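Local coordinates for protein peptidylprolyl Isomerase (Naegleria fowleri, PDB 6B4P) that probably catalyses the cis-trans isomerisation of peptide bonds preceding proline, as an isomerase of the FKBP family, at residues G109-P112 / A113-L117. Numbering follows the deposited sequence.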
# COMPACT_ATOMS: atom_id res chain seq x y z
N GLY A 109 2.06 -11.89 -15.87
CA GLY A 109 0.63 -11.97 -15.70
C GLY A 109 0.04 -10.98 -14.72
O GLY A 109 -1.17 -11.02 -14.48
N LEU A 110 0.85 -10.09 -14.15
CA LEU A 110 0.34 -9.18 -13.13
C LEU A 110 0.81 -7.75 -13.39
O LEU A 110 -0.00 -6.83 -13.53
CB LEU A 110 0.79 -9.64 -11.74
CG LEU A 110 0.05 -9.05 -10.54
CD1 LEU A 110 -1.38 -9.55 -10.51
CD2 LEU A 110 0.78 -9.38 -9.24
N ILE A 111 2.12 -7.56 -13.49
CA ILE A 111 2.73 -6.23 -13.51
C ILE A 111 3.81 -6.17 -14.59
O ILE A 111 4.75 -6.97 -14.56
CB ILE A 111 3.32 -5.89 -12.14
CG1 ILE A 111 2.19 -5.69 -11.12
CG2 ILE A 111 4.21 -4.65 -12.20
CD1 ILE A 111 2.68 -5.67 -9.70
N PRO A 112 3.71 -5.24 -15.54
CA PRO A 112 4.78 -5.07 -16.52
C PRO A 112 6.05 -4.52 -15.89
O PRO A 112 6.03 -3.88 -14.84
CB PRO A 112 4.19 -4.07 -17.52
CG PRO A 112 2.76 -3.88 -17.12
CD PRO A 112 2.64 -4.26 -15.69
N ALA A 113 7.16 -4.74 -16.59
CA ALA A 113 8.44 -4.24 -16.11
C ALA A 113 8.41 -2.73 -15.91
O ALA A 113 7.83 -1.99 -16.70
CB ALA A 113 9.55 -4.62 -17.10
N ASN A 114 9.02 -2.29 -14.81
CA ASN A 114 9.25 -0.87 -14.52
C ASN A 114 7.94 -0.09 -14.34
O ASN A 114 7.74 0.98 -14.92
CB ASN A 114 10.12 -0.24 -15.61
CG ASN A 114 10.67 1.10 -15.20
OD1 ASN A 114 10.74 1.41 -14.01
ND2 ASN A 114 11.04 1.91 -16.18
N SER A 115 7.07 -0.60 -13.47
CA SER A 115 5.74 -0.03 -13.28
C SER A 115 5.62 0.80 -12.01
O SER A 115 5.89 0.30 -10.91
CB SER A 115 4.69 -1.15 -13.20
OG SER A 115 4.47 -1.74 -14.45
N THR A 116 5.15 2.04 -12.15
CA THR A 116 4.53 2.74 -11.04
C THR A 116 3.23 2.03 -10.68
O THR A 116 2.46 1.66 -11.57
CB THR A 116 4.25 4.20 -11.42
OG1 THR A 116 5.48 4.86 -11.76
CG2 THR A 116 3.58 4.95 -10.26
N LEU A 117 2.99 1.81 -9.39
CA LEU A 117 1.80 1.10 -8.96
C LEU A 117 0.94 2.03 -8.12
O LEU A 117 1.46 2.73 -7.25
CB LEU A 117 2.14 -0.15 -8.12
CG LEU A 117 3.09 -1.14 -8.78
CD1 LEU A 117 3.35 -2.29 -7.84
CD2 LEU A 117 2.54 -1.64 -10.11
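Ser115 holds OG beside its own backbone N and anti to its carbonyl carbon (chi1 -72°), which swings the hydroxyl back across the turn to the carbonyl of Pro112. In the same turn Ile111 places CG2 anti to its backbone N and CG1 beside it; CG2 turns to Ser115 CB, while the CG1-CD1 arm runs to the methyls of Leu117. The hydroxyl of Ser115 donates to the peptide oxygen, with OG 2.7 Å from Pro112 O. The Ser115 hydroxyl comes in from above the Pro112 carbonyl plane, 42° out of it, and therefore not on a lone pair. The same OG lies against the proline ring, 3.4 Å from Pro112 CD. Beside this hydrogen bond, Ile111 CG2 packs on Ser115 CB at 3.7 Å. Both segments belong to the long loop between strands 91-96 and 117-126 of the FKBP fold, the connection that in relatives overhangs the active-site cleft; here the chain reverses through Ala113 and Asn114, the latter with a left-handed backbone (phi 64°), before entering the last strand. Asn114 OD1 is hydrogen-bonded to Ser98 OG, tying the outer bend to another part of the same connection. Deeper in, the side chains of Ile111 and Leu117 cross at about a right angle. Ile111 CD1 reaches Leu117 CD1 at 3.9 Å, Leu117 CD2 lies close to both branches of Ile111, and both residues are buried against Tyr102 and Phe56, the latter on strand 55-58.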